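Local coordinates for protein putative leucoanthocyanidin reductase 1 (Vitis vinifera, PDB 3I6I) that reduces leucoanthocyanidins to catechin-type flavan-3-ols, probably by hydride transfer from NADPH bound in a Rossmann-fold domain, at residues P117-A127 with Y137-Q145; Y156-S164 with Y194-T205. One frame throughout, in Å; residues are numbered along the deposited sequence. Where two conformers were deposited one is given.

In the fold
Followed from the N terminus, the chain first lays down the parallel sheet of the NADPH-binding Rossmann fold, whose edge strand 114-116 runs straight into contact 1. There the loop 117-127 is folded back against helix 133-149, closing a short connection of nine residues. The chain then passes along strand 155-158 into contact 2, a wider closure in which 156-164 receives strand 193-196 and helix 198-208 after an intervening excursion of 29 residues. The two closures stand in series, neither enclosing the other, with centres about 16 Å apart. Their first segments nevertheless touch, F120 and G121 meeting I157 and N160 through probable backbone hydrogen bonds, and both contacts border the same NADPH.

Contact 1: P117-A127 with Y137-Q145; sequences PSEFGHDVNRA and YREKRRVRQ. With NDP (NADPH dihydro-nicotinamide-adenine-dinucleotide phosphate), chain B; ACY (acetic acid), chain C.
Y137 opens the helical side of this contact by offering one ring face to V124, whose CG1 stands 3.8 Å from the ring centroid and 11° off its normal, a CH-pi contact over the middle of the ring. A127 CB meets the same ring at its edge. The hydroxyl end lies beside H122 ND1 and meets OXT of an acetic acid molecule, probably from the crystallisation liquor, in a bond so short that its details are doubtful; OXT also accepts a straight bond from the backbone N of H122. One turn on, K140 runs out extended beyond CG, passing V124 CG1 on its way to the cofactor. Its NZ donates to NADPH O3D at 2.8 Å and to O2D at 3.1 Å, while the carbonyls of S118 and E119 add weak bonds. S118 OG, also bonded to V91, accepts from O3D. S118, F120 and K140 all bind NADPH in the crystal, and loop and helix together form the nicotinamide-ribose end of the Rossmann-fold cofactor site. R141 turns to the loop backbone: NE and NH2 both grip V124 O, with NE at 2.7 Å. V143 adds an apolar touch to P117. R144 crosses E119 at about a right angle, its NE and NH2 each taking one carboxylate oxygen in a side-on salt bridge. R144 NE to E119 OE2 measures 2.8 Å at 176°, yet the carboxylate is met from above its plane. V124 CG2 covers one guanidinium face, and D123, itself paired with R126, extends the charge network at longer range. The loop packs on helix 133-149 and pairs through F120 with I157 of strand 155-158, which R144 itself reaches in a cation-pi contact with Y156; helix 99-109 borders P117 and V143, and helix 266-277 flanks H122 and A127.

Contact 2: Y156-S164 with Y194-T205; sequences YICCNSIAS and YFVAGTDIGKFT. With NDP (NADPH dihydro-nicotinamide-adenine-dinucleotide phosphate), chain B.
Parallel pairing of S161 and I162 with F195 and V196 rests on three backbone bonds, S161 N to Y194 O, V196 N to S161 O (2.8 Å) and A163 N to V196 O. An inverse gamma turn centred on A163 then leads the chain away. Beside this ladder, N160 and Y194 lie side by side and point the same way, amide and ring planes 20° apart; ND2 is bonded to F221 O. S161 sends CB toward F195 CD1 on their shared face of the sheet, its OG engaged by Q282. I162 does the linking to the helix. Its CG1, anti to the backbone N (chi1 -163°), lies beside V196 O, and an unstaggered chi2 of 133° then brings CD1 to G198 CA at 3.7 Å and I201 CD1 at 3.9 Å, while CG2 looks to the carboxamide nitrogen of NADPH. N160 and I162 both bind NADPH, and the turn with strand 161-162 lines the carboxamide end of its pocket. Further back along the chain, C159 SG rests on I201 CG2. I157 CG2 packs against T205 OG1, which donates to I201 O one turn earlier, and I157 CG1 lies near T205 CG2. C159 O, against V196 CG2 at 3.4 Å, is buried without a polar partner. Strand 161-162 forms one margin of a small mixed sheet completed by 193-196 and 227-228, with helix 21-32 packing on I162 and I201, helix 307-315 behind A163 and F195, and strand 155-158 leading back to the sheet beside 217-220.

Contact 1: P117-A127 with Y137-Q145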
loop_
_atom_site.group_PDB
_atom_site.type_symbol
_atom_site.label_atom_id
_atom_site.label_comp_id
_atom_site.label_asym_id
_atom_site.label_seq_id
_atom_site.Cartn_x
_atom_site.Cartn_y
_atom_site.Cartn_z
ATOM N N PRO A 117 1.094 -8.639 5.728
ATOM C CA PRO A 117 1.492 -8.972 4.347
ATOM C C PRO A 117 1.365 -7.784 3.426
ATOM O O PRO A 117 0.845 -6.728 3.826
ATOM C CB PRO A 117 0.544 -10.084 3.945
ATOM C CG PRO A 117 -0.678 -9.846 4.841
ATOM C CD PRO A 117 -0.201 -9.264 6.098
ATOM N N SER A 118 1.824 -7.980 2.187
ATOM C CA SER A 118 1.889 -6.918 1.199
ATOM C C SER A 118 0.524 -6.664 0.620
ATOM O O SER A 118 0.131 -7.238 -0.399
ATOM C CB SER A 118 2.896 -7.215 0.100
ATOM O OG SER A 118 3.079 -6.054 -0.688
ATOM N N GLU A 119 -0.202 -5.840 1.354
ATOM C CA GLU A 119 -1.579 -5.446 1.046
ATOM C C GLU A 119 -1.514 -4.008 0.465
ATOM O O GLU A 119 -1.160 -3.817 -0.703
ATOM C CB GLU A 119 -2.447 -5.573 2.322
ATOM C CG GLU A 119 -2.690 -7.037 2.781
ATOM C CD GLU A 119 -3.854 -7.687 2.076
ATOM O OE1 GLU A 119 -4.741 -6.942 1.566
ATOM O OE2 GLU A 119 -3.895 -8.942 2.003
ATOM N N PHE A 120 -1.744 -2.996 1.306
ATOM C CA PHE A 120 -1.504 -1.594 0.982
ATOM C C PHE A 120 -2.317 -1.087 -0.174
ATOM O O PHE A 120 -1.855 -0.238 -0.920
ATOM C CB PHE A 120 0.018 -1.279 0.831
ATOM C CG PHE A 120 0.785 -1.605 2.080
ATOM C CD1 PHE A 120 1.449 -2.797 2.200
ATOM C CD2 PHE A 120 0.740 -0.750 3.199
ATOM C CE1 PHE A 120 2.102 -3.139 3.378
ATOM C CE2 PHE A 120 1.377 -1.096 4.390
ATOM C CZ PHE A 120 2.050 -2.302 4.497
ATOM N N GLY A 121 -3.544 -1.593 -0.312
ATOM C CA GLY A 121 -4.484 -1.013 -1.277
ATOM C C GLY A 121 -5.920 -1.298 -0.868
ATOM O O GLY A 121 -6.381 -0.814 0.176
ATOM N N HIS A 122 -6.632 -2.099 -1.667
ATOM C CA HIS A 122 -8.063 -2.354 -1.419
ATOM C C HIS A 122 -8.297 -3.552 -0.537
ATOM O O HIS A 122 -7.347 -4.296 -0.151
ATOM C CB HIS A 122 -8.809 -2.517 -2.756
ATOM C CG HIS A 122 -8.567 -1.390 -3.693
ATOM N ND1 HIS A 122 -8.624 -1.530 -5.068
ATOM C CD2 HIS A 122 -8.267 -0.085 -3.457
ATOM C CE1 HIS A 122 -8.371 -0.357 -5.631
ATOM N NE2 HIS A 122 -8.144 0.531 -4.673
ATOM N N ASP A 123 -9.561 -3.798 -0.207
ATOM C CA ASP A 123 -9.848 -5.022 0.580
ATOM C C ASP A 123 -10.010 -6.149 -0.426
ATOM O O ASP A 123 -11.018 -6.220 -1.125
ATOM C CB ASP A 123 -11.129 -4.843 1.403
ATOM C CG ASP A 123 -11.477 -6.091 2.212
ATOM O OD1 ASP A 123 -11.078 -7.208 1.828
ATOM O OD2 ASP A 123 -12.134 -5.960 3.255
ATOM N N VAL A 124 -8.971 -6.968 -0.573
ATOM C CA VAL A 124 -8.951 -7.946 -1.644
ATOM C C VAL A 124 -10.038 -9.007 -1.498
ATOM O O VAL A 124 -10.403 -9.688 -2.469
ATOM C CB VAL A 124 -7.560 -8.611 -1.766
ATOM C CG1 VAL A 124 -6.476 -7.537 -1.920
ATOM C CG2 VAL A 124 -7.266 -9.509 -0.566
ATOM N N ASN A 125 -10.553 -9.170 -0.272
ATOM C CA ASN A 125 -11.692 -10.051 -0.066
ATOM C C ASN A 125 -13.066 -9.520 -0.387
ATOM O O ASN A 125 -13.995 -10.312 -0.520
ATOM C CB ASN A 125 -11.648 -10.728 1.335
ATOM C CG ASN A 125 -10.844 -12.035 1.310
ATOM O OD1 ASN A 125 -10.181 -12.410 2.283
ATOM N ND2 ASN A 125 -10.897 -12.725 0.177
ATOM N N ARG A 126 -13.220 -8.212 -0.581
ATOM C CA ARG A 126 -14.458 -7.627 -0.982
ATOM C C ARG A 126 -14.460 -7.191 -2.447
ATOM O O ARG A 126 -15.484 -7.209 -3.097
ATOM C CB ARG A 126 -14.748 -6.390 -0.146
ATOM C CG ARG A 126 -15.084 -6.739 1.287
ATOM C CD ARG A 126 -15.436 -5.527 2.055
ATOM N NE ARG A 126 -16.200 -5.832 3.265
ATOM C CZ ARG A 126 -15.684 -5.858 4.483
ATOM N NH1 ARG A 126 -14.392 -5.605 4.684
ATOM N NH2 ARG A 126 -16.484 -6.100 5.517
ATOM N N ALA A 127 -13.316 -6.728 -2.913
ATOM C CA ALA A 127 -13.217 -6.120 -4.279
ATOM C C ALA A 127 -13.131 -7.222 -5.328
ATOM O O ALA A 127 -12.482 -8.244 -5.099
ATOM C CB ALA A 127 -11.993 -5.237 -4.363
ATOM N N TYR A 137 -5.166 -10.133 -6.952
ATOM C CA TYR A 137 -5.988 -10.319 -5.777
ATOM C C TYR A 137 -6.131 -11.799 -5.406
ATOM O O TYR A 137 -6.099 -12.103 -4.198
ATOM C CB TYR A 137 -7.347 -9.657 -5.937
ATOM C CG TYR A 137 -7.308 -8.160 -5.721
ATOM C CD1 TYR A 137 -6.101 -7.457 -5.662
ATOM C CD2 TYR A 137 -8.492 -7.455 -5.562
ATOM C CE1 TYR A 137 -6.072 -6.083 -5.486
ATOM C CE2 TYR A 137 -8.475 -6.094 -5.389
ATOM C CZ TYR A 137 -7.284 -5.409 -5.323
ATOM O OH TYR A 137 -7.294 -4.033 -5.170
ATOM N N ARG A 138 -6.215 -12.698 -6.395
ATOM C CA ARG A 138 -6.120 -14.137 -6.124
ATOM C C ARG A 138 -4.875 -14.509 -5.349
ATOM O O ARG A 138 -4.970 -15.311 -4.407
ATOM C CB ARG A 138 -6.244 -15.001 -7.365
ATOM C CG ARG A 138 -7.624 -15.122 -7.936
ATOM C CD ARG A 138 -7.671 -16.314 -8.937
ATOM N NE ARG A 138 -6.916 -15.960 -10.117
ATOM C CZ ARG A 138 -7.383 -15.306 -11.178
ATOM N NH1 ARG A 138 -8.650 -14.987 -11.295
ATOM N NH2 ARG A 138 -6.551 -15.003 -12.165
ATOM N N GLU A 139 -3.719 -13.952 -5.729
ATOM C CA GLU A 139 -2.459 -14.220 -5.023
ATOM C C GLU A 139 -2.487 -13.642 -3.597
ATOM O O GLU A 139 -2.062 -14.314 -2.655
ATOM C CB GLU A 139 -1.301 -13.660 -5.808
ATOM C CG GLU A 139 -1.114 -14.427 -7.131
ATOM C CD GLU A 139 0.091 -14.000 -7.929
ATOM O OE1 GLU A 139 0.791 -13.023 -7.545
ATOM O OE2 GLU A 139 0.344 -14.658 -8.960
ATOM N N LYS A 140 -2.987 -12.405 -3.445
ATOM C CA LYS A 140 -3.102 -11.804 -2.111
ATOM C C LYS A 140 -4.064 -12.580 -1.200
ATOM O O LYS A 140 -3.786 -12.770 0.003
ATOM C CB LYS A 140 -3.443 -10.322 -2.217
ATOM C CG LYS A 140 -2.311 -9.473 -2.811
ATOM C CD LYS A 140 -2.590 -7.978 -2.723
ATOM C CE LYS A 140 -1.407 -7.173 -3.277
ATOM N NZ LYS A 140 -1.485 -5.738 -2.828
ATOM N N ARG A 141 -5.161 -13.074 -1.754
ATOM C CA ARG A 141 -6.143 -13.857 -1.012
ATOM C C ARG A 141 -5.549 -15.185 -0.563
ATOM O O ARG A 141 -5.830 -15.639 0.544
ATOM C CB ARG A 141 -7.360 -14.162 -1.876
ATOM C CG ARG A 141 -8.238 -12.950 -2.141
ATOM C CD ARG A 141 -9.271 -13.311 -3.131
ATOM N NE ARG A 141 -10.032 -12.166 -3.594
ATOM C CZ ARG A 141 -10.755 -12.138 -4.703
ATOM N NH1 ARG A 141 -10.881 -13.211 -5.454
ATOM N NH2 ARG A 141 -11.396 -11.043 -5.037
ATOM N N ARG A 142 -4.738 -15.774 -1.435
ATOM C CA ARG A 142 -4.058 -17.049 -1.147
ATOM C C ARG A 142 -3.069 -16.829 0.005
ATOM O O ARG A 142 -2.978 -17.636 0.932
ATOM C CB ARG A 142 -3.388 -17.579 -2.422
ATOM C CG ARG A 142 -3.021 -19.061 -2.378
ATOM C CD ARG A 142 -1.644 -19.262 -2.017
ATOM N NE ARG A 142 -1.209 -20.661 -2.215
ATOM C CZ ARG A 142 -1.242 -21.636 -1.294
ATOM N NH1 ARG A 142 -1.767 -21.446 -0.067
ATOM N NH2 ARG A 142 -0.755 -22.831 -1.620
ATOM N N VAL A 143 -2.347 -15.732 0.001
ATOM C CA VAL A 143 -1.467 -15.410 1.104
ATOM C C VAL A 143 -2.270 -15.211 2.410
ATOM O O VAL A 143 -1.879 -15.733 3.445
ATOM C CB VAL A 143 -0.584 -14.233 0.818
ATOM C CG1 VAL A 143 0.137 -13.735 2.066
ATOM C CG2 VAL A 143 0.411 -14.588 -0.334
ATOM N N ARG A 144 -3.400 -14.550 2.339
ATOM C CA ARG A 144 -4.207 -14.332 3.570
ATOM C C ARG A 144 -4.699 -15.680 4.117
ATOM O O ARG A 144 -4.667 -15.904 5.344
ATOM C CB ARG A 144 -5.441 -13.489 3.285
ATOM C CG ARG A 144 -5.257 -12.018 3.038
ATOM C CD ARG A 144 -6.597 -11.335 2.952
ATOM N NE ARG A 144 -6.465 -9.896 2.760
ATOM C CZ ARG A 144 -7.458 -9.013 2.969
ATOM N NH1 ARG A 144 -8.672 -9.395 3.350
ATOM N NH2 ARG A 144 -7.249 -7.734 2.763
ATOM N N GLN A 145 -5.141 -16.562 3.206
ATOM C CA GLN A 145 -5.628 -17.922 3.578
ATOM C C GLN A 145 -4.496 -18.653 4.299
ATOM O O GLN A 145 -4.704 -19.220 5.385
ATOM C CB GLN A 145 -6.147 -18.721 2.356
ATOM C CG GLN A 145 -6.201 -20.266 2.505
ATOM C CD GLN A 145 -4.920 -20.979 1.958
ATOM O OE1 GLN A 145 -4.462 -20.649 0.846
ATOM N NE2 GLN A 145 -4.308 -21.899 2.767
HETATM P PA NDP B . 8.085 -2.081 -5.266
HETATM O O1A NDP B . 8.317 -2.874 -6.529
HETATM O O2A NDP B . 8.276 -0.452 -5.336
HETATM O O5B NDP B . 8.980 -2.539 -4.010
HETATM C C5B NDP B . 9.099 -3.892 -3.700
HETATM C C4B NDP B . 10.133 -4.122 -2.665
HETATM O O4B NDP B . 10.051 -5.585 -2.458
HETATM C C3B NDP B . 11.565 -3.827 -3.181
HETATM O O3B NDP B . 12.424 -3.331 -2.119
HETATM C C2B NDP B . 12.053 -5.197 -3.646
HETATM O O2B NDP B . 13.477 -5.263 -3.553
HETATM C C1B NDP B . 11.443 -6.074 -2.556
HETATM N N9A NDP B . 11.365 -7.505 -2.848
HETATM C C8A NDP B . 10.697 -8.053 -3.862
HETATM N N7A NDP B . 10.819 -9.381 -3.794
HETATM C C5A NDP B . 11.555 -9.680 -2.719
HETATM C C6A NDP B . 12.003 -10.879 -2.160
HETATM N N6A NDP B . 11.681 -12.049 -2.715
HETATM N N1A NDP B . 12.760 -10.834 -1.046
HETATM C C2A NDP B . 13.059 -9.667 -0.478
HETATM N N3A NDP B . 12.636 -8.497 -0.974
HETATM C C4A NDP B . 11.894 -8.488 -2.105
HETATM O O3 NDP B . 6.579 -2.353 -4.797
HETATM P PN NDP B . 5.377 -1.300 -4.448
HETATM O O1N NDP B . 5.627 -0.276 -3.407
HETATM O O2N NDP B . 4.884 -0.825 -5.866
HETATM O O5D NDP B . 4.241 -2.403 -4.001
HETATM C C5D NDP B . 4.170 -2.847 -2.638
HETATM C C4D NDP B . 2.754 -3.241 -2.326
HETATM O O4D NDP B . 2.037 -1.975 -2.326
HETATM C C3D NDP B . 2.086 -4.131 -3.344
HETATM O O3D NDP B . 1.180 -4.993 -2.662
HETATM C C2D NDP B . 1.284 -3.142 -4.169
HETATM O O2D NDP B . 0.119 -3.802 -4.621
HETATM C C1D NDP B . 0.879 -2.086 -3.143
HETATM N N1N NDP B . 0.772 -0.675 -3.664
HETATM C C2N NDP B . -0.299 0.173 -3.290
HETATM C C3N NDP B . -0.583 1.253 -4.014
HETATM C C7N NDP B . -1.731 2.184 -3.579
HETATM O O7N NDP B . -2.364 1.965 -2.539
HETATM N N7N NDP B . -1.934 3.255 -4.327
HETATM C C4N NDP B . 0.249 1.562 -5.269
HETATM C C5N NDP B . 1.633 0.929 -5.180
HETATM C C6N NDP B . 1.861 -0.089 -4.360
HETATM P P2B NDP B . 14.361 -5.378 -4.976
HETATM O O1X NDP B . 14.248 -4.105 -5.735
HETATM O O2X NDP B . 15.812 -5.781 -4.466
HETATM O O3X NDP B . 13.756 -6.606 -5.771
HETATM C C ACY C . -4.455 -2.323 -4.878
HETATM O O ACY C . -3.208 -2.298 -4.752
HETATM O OXT ACY C . -5.223 -3.054 -4.190
HETATM C CH3 ACY C . -5.034 -1.388 -5.910
HETATM O O HOH W 1 -2.054 -10.724 1.411
#

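Contact 2: Y156-S164 with Y194-T205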
loop_
_atom_site.group_PDB
_atom_site.type_symbol
_atom_site.label_atom_id
_atom_site.label_comp_id
_atom_site.label_asym_id
_atom_site.label_seq_id
_atom_site.Cartn_x
_atom_site.Cartn_y
_atom_site.Cartn_z
ATOM N N TYR A 156 -4.161 -6.520 8.124
ATOM C CA TYR A 156 -4.259 -6.239 6.676
ATOM C C TYR A 156 -4.490 -4.750 6.466
ATOM O O TYR A 156 -5.540 -4.229 6.886
ATOM C CB TYR A 156 -5.415 -7.031 6.058
ATOM C CG TYR A 156 -5.348 -8.535 6.232
ATOM C CD1 TYR A 156 -4.128 -9.228 6.184
ATOM C CD2 TYR A 156 -6.533 -9.285 6.367
ATOM C CE1 TYR A 156 -4.084 -10.600 6.319
ATOM C CE2 TYR A 156 -6.495 -10.685 6.472
ATOM C CZ TYR A 156 -5.267 -11.334 6.443
ATOM O OH TYR A 156 -5.149 -12.717 6.596
ATOM N N ILE A 157 -3.494 -4.070 5.885
ATOM C CA ILE A 157 -3.531 -2.623 5.663
ATOM C C ILE A 157 -4.242 -2.310 4.354
ATOM O O ILE A 157 -3.684 -2.525 3.252
ATOM C CB ILE A 157 -2.102 -1.970 5.669
ATOM C CG1 ILE A 157 -1.359 -2.139 6.987
ATOM C CG2 ILE A 157 -2.197 -0.432 5.293
ATOM C CD1 ILE A 157 -2.058 -1.467 8.244
ATOM N N CYS A 158 -5.467 -1.824 4.444
ATOM C CA CYS A 158 -6.284 -1.518 3.240
ATOM C C CYS A 158 -6.351 0.003 3.129
ATOM O O CYS A 158 -7.372 0.650 3.441
ATOM C CB CYS A 158 -7.674 -2.173 3.301
ATOM S SG CYS A 158 -7.616 -4.000 3.570
ATOM N N CYS A 159 -5.230 0.580 2.692
ATOM C CA CYS A 159 -5.055 2.008 2.754
ATOM C C CYS A 159 -5.576 2.818 1.554
ATOM O O CYS A 159 -5.390 4.056 1.508
ATOM C CB CYS A 159 -3.602 2.380 3.023
ATOM S SG CYS A 159 -2.492 1.714 1.751
ATOM N N ASN A 160 -6.167 2.148 0.590
ATOM C CA ASN A 160 -6.794 2.819 -0.547
ATOM C C ASN A 160 -5.713 3.508 -1.404
ATOM O O ASN A 160 -4.641 2.956 -1.515
ATOM C CB ASN A 160 -7.934 3.722 -0.104
ATOM C CG ASN A 160 -9.158 2.910 0.317
ATOM O OD1 ASN A 160 -9.531 1.919 -0.336
ATOM N ND2 ASN A 160 -9.764 3.297 1.455
ATOM N N SER A 161 -5.985 4.640 -2.045
ATOM C CA SER A 161 -5.044 5.161 -3.033
ATOM C C SER A 161 -3.978 6.097 -2.452
ATOM O O SER A 161 -4.284 6.993 -1.671
ATOM C CB SER A 161 -5.814 5.892 -4.149
ATOM O OG SER A 161 -6.626 4.966 -4.827
ATOM N N ILE A 162 -2.742 5.989 -2.922
ATOM C CA ILE A 162 -1.747 7.021 -2.642
ATOM C C ILE A 162 -2.162 8.330 -3.320
ATOM O O ILE A 162 -2.793 8.324 -4.358
ATOM C CB ILE A 162 -0.312 6.577 -3.080
ATOM C CG1 ILE A 162 0.758 7.464 -2.421
ATOM C CG2 ILE A 162 -0.191 6.580 -4.588
ATOM C CD1 ILE A 162 1.922 6.685 -1.810
ATOM N N ALA A 163 -1.867 9.449 -2.691
ATOM C CA ALA A 163 -2.315 10.749 -3.132
ATOM C C ALA A 163 -1.507 11.256 -4.318
ATOM O O ALA A 163 -0.746 12.192 -4.210
ATOM C CB ALA A 163 -2.264 11.701 -2.034
ATOM N N SER A 164 -1.692 10.608 -5.451
ATOM C CA SER A 164 -1.065 11.028 -6.693
ATOM C C SER A 164 -2.189 11.125 -7.686
ATOM O O SER A 164 -3.334 10.796 -7.372
ATOM C CB SER A 164 -0.025 10.004 -7.153
ATOM O OG SER A 164 -0.584 8.710 -7.269
ATOM N N TYR A 194 -10.581 7.244 -1.706
ATOM C CA TYR A 194 -9.812 7.849 -0.628
ATOM C C TYR A 194 -8.357 7.970 -1.022
ATOM O O TYR A 194 -7.736 7.018 -1.444
ATOM C CB TYR A 194 -9.913 7.029 0.665
ATOM C CG TYR A 194 -11.285 7.017 1.292
ATOM C CD1 TYR A 194 -12.165 5.972 1.062
ATOM C CD2 TYR A 194 -11.698 8.057 2.114
ATOM C CE1 TYR A 194 -13.434 5.968 1.636
ATOM C CE2 TYR A 194 -12.930 8.039 2.712
ATOM C CZ TYR A 194 -13.796 7.005 2.458
ATOM O OH TYR A 194 -15.015 7.094 3.065
ATOM N N PHE A 195 -7.820 9.167 -0.877
ATOM C CA PHE A 195 -6.415 9.467 -1.215
ATOM C C PHE A 195 -5.630 9.772 0.041
ATOM O O PHE A 195 -6.060 10.545 0.907
ATOM C CB PHE A 195 -6.340 10.656 -2.188
ATOM C CG PHE A 195 -7.074 10.421 -3.461
ATOM C CD1 PHE A 195 -6.455 9.813 -4.533
ATOM C CD2 PHE A 195 -8.432 10.731 -3.569
ATOM C CE1 PHE A 195 -7.135 9.573 -5.713
ATOM C CE2 PHE A 195 -9.129 10.483 -4.750
ATOM C CZ PHE A 195 -8.467 9.907 -5.840
ATOM N N VAL A 196 -4.486 9.123 0.157
ATOM C CA VAL A 196 -3.690 9.177 1.377
ATOM C C VAL A 196 -2.251 9.495 1.033
ATOM O O VAL A 196 -1.625 8.860 0.135
ATOM C CB VAL A 196 -3.748 7.823 2.095
ATOM C CG1 VAL A 196 -2.992 7.900 3.440
ATOM C CG2 VAL A 196 -5.198 7.379 2.299
ATOM N N ALA A 197 -1.687 10.478 1.727
ATOM C CA ALA A 197 -0.270 10.746 1.575
ATOM C C ALA A 197 0.596 9.533 1.897
ATOM O O ALA A 197 0.367 8.839 2.866
ATOM C CB ALA A 197 0.182 11.935 2.464
ATOM N N GLY A 198 1.622 9.310 1.083
ATOM C CA GLY A 198 2.656 8.333 1.415
ATOM C C GLY A 198 3.123 8.345 2.869
ATOM O O GLY A 198 3.239 7.293 3.519
ATOM N N THR A 199 3.439 9.523 3.382
ATOM C CA THR A 199 3.935 9.655 4.745
ATOM C C THR A 199 2.890 9.195 5.757
ATOM O O THR A 199 3.259 8.671 6.813
ATOM C CB THR A 199 4.435 11.099 5.078
ATOM O OG1 THR A 199 3.378 12.049 4.884
ATOM C CG2 THR A 199 5.626 11.504 4.196
ATOM N N ASP A 200 1.609 9.413 5.456
ATOM C CA ASP A 200 0.507 8.933 6.314
ATOM C C ASP A 200 0.309 7.414 6.187
ATOM O O ASP A 200 -0.010 6.753 7.144
ATOM C CB ASP A 200 -0.815 9.659 6.009
ATOM C CG ASP A 200 -0.869 11.055 6.608
ATOM O OD1 ASP A 200 -0.140 11.324 7.589
ATOM O OD2 ASP A 200 -1.650 11.892 6.091
ATOM N N ILE A 201 0.491 6.856 5.004
ATOM C CA ILE A 201 0.447 5.395 4.897
ATOM C C ILE A 201 1.528 4.794 5.813
ATOM O O ILE A 201 1.263 3.842 6.560
ATOM C CB ILE A 201 0.688 4.930 3.477
ATOM C CG1 ILE A 201 -0.433 5.407 2.559
ATOM C CG2 ILE A 201 0.809 3.330 3.452
ATOM C CD1 ILE A 201 -0.145 5.163 1.078
ATOM N N GLY A 202 2.743 5.351 5.801
ATOM C CA GLY A 202 3.788 4.851 6.691
ATOM C C GLY A 202 3.472 5.063 8.168
ATOM O O GLY A 202 3.552 4.151 8.988
ATOM N N LYS A 203 3.084 6.282 8.522
ATOM C CA LYS A 203 2.893 6.637 9.915
ATOM C C LYS A 203 1.819 5.771 10.545
ATOM O O LYS A 203 2.012 5.172 11.633
ATOM C CB LYS A 203 2.490 8.102 9.989
ATOM C CG LYS A 203 2.168 8.619 11.382
ATOM C CD LYS A 203 1.764 10.114 11.269
ATOM C CE LYS A 203 0.866 10.542 12.430
ATOM N NZ LYS A 203 0.509 12.019 12.318
ATOM N N PHE A 204 0.681 5.694 9.872
ATOM C CA PHE A 204 -0.454 5.001 10.451
ATOM C C PHE A 204 -0.281 3.493 10.379
ATOM O O PHE A 204 -0.632 2.833 11.320
ATOM C CB PHE A 204 -1.779 5.500 9.899
ATOM C CG PHE A 204 -2.097 6.899 10.345
ATOM C CD1 PHE A 204 -2.455 7.147 11.656
ATOM C CD2 PHE A 204 -2.014 7.972 9.469
ATOM C CE1 PHE A 204 -2.723 8.422 12.087
ATOM C CE2 PHE A 204 -2.304 9.264 9.900
ATOM C CZ PHE A 204 -2.652 9.498 11.198
ATOM N N THR A 205 0.336 2.969 9.316
ATOM C CA THR A 205 0.708 1.570 9.317
ATOM C C THR A 205 1.522 1.161 10.545
ATOM O O THR A 205 1.242 0.117 11.192
ATOM C CB THR A 205 1.480 1.196 8.034
ATOM O OG1 THR A 205 0.613 1.283 6.909
ATOM C CG2 THR A 205 2.068 -0.258 8.128
HETATM P PA NDP B . 8.085 -2.081 -5.266
HETATM O O1A NDP B . 8.317 -2.874 -6.529
HETATM O O2A NDP B . 8.276 -0.452 -5.336
HETATM O O5B NDP B . 8.980 -2.539 -4.010
HETATM C C5B NDP B . 9.099 -3.892 -3.700
HETATM C C4B NDP B . 10.133 -4.122 -2.665
HETATM O O4B NDP B . 10.051 -5.585 -2.458
HETATM C C3B NDP B . 11.565 -3.827 -3.181
HETATM O O3B NDP B . 12.424 -3.331 -2.119
HETATM C C2B NDP B . 12.053 -5.197 -3.646
HETATM O O2B NDP B . 13.477 -5.263 -3.553
HETATM C C1B NDP B . 11.443 -6.074 -2.556
HETATM N N9A NDP B . 11.365 -7.505 -2.848
HETATM C C8A NDP B . 10.697 -8.053 -3.862
HETATM N N7A NDP B . 10.819 -9.381 -3.794
HETATM C C5A NDP B . 11.555 -9.680 -2.719
HETATM C C6A NDP B . 12.003 -10.879 -2.160
HETATM N N6A NDP B . 11.681 -12.049 -2.715
HETATM N N1A NDP B . 12.760 -10.834 -1.046
HETATM C C2A NDP B . 13.059 -9.667 -0.478
HETATM N N3A NDP B . 12.636 -8.497 -0.974
HETATM C C4A NDP B . 11.894 -8.488 -2.105
HETATM O O3 NDP B . 6.579 -2.353 -4.797
HETATM P PN NDP B . 5.377 -1.300 -4.448
HETATM O O1N NDP B . 5.627 -0.276 -3.407
HETATM O O2N NDP B . 4.884 -0.825 -5.866
HETATM O O5D NDP B . 4.241 -2.403 -4.001
HETATM C C5D NDP B . 4.170 -2.847 -2.638
HETATM C C4D NDP B . 2.754 -3.241 -2.326
HETATM O O4D NDP B . 2.037 -1.975 -2.326
HETATM C C3D NDP B . 2.086 -4.131 -3.344
HETATM O O3D NDP B . 1.180 -4.993 -2.662
HETATM C C2D NDP B . 1.284 -3.142 -4.169
HETATM O O2D NDP B . 0.119 -3.802 -4.621
HETATM C C1D NDP B . 0.879 -2.086 -3.143
HETATM N N1N NDP B . 0.772 -0.675 -3.664
HETATM C C2N NDP B . -0.299 0.173 -3.290
HETATM C C3N NDP B . -0.583 1.253 -4.014
HETATM C C7N NDP B . -1.731 2.184 -3.579
HETATM O O7N NDP B . -2.364 1.965 -2.539
HETATM N N7N NDP B . -1.934 3.255 -4.327
HETATM C C4N NDP B . 0.249 1.562 -5.269
HETATM C C5N NDP B . 1.633 0.929 -5.180
HETATM C C6N NDP B . 1.861 -0.089 -4.360
HETATM P P2B NDP B . 14.361 -5.378 -4.976
HETATM O O1X NDP B . 14.248 -4.105 -5.735
HETATM O O2X NDP B . 15.812 -5.781 -4.466
HETATM O O3X NDP B . 13.756 -6.606 -5.771
#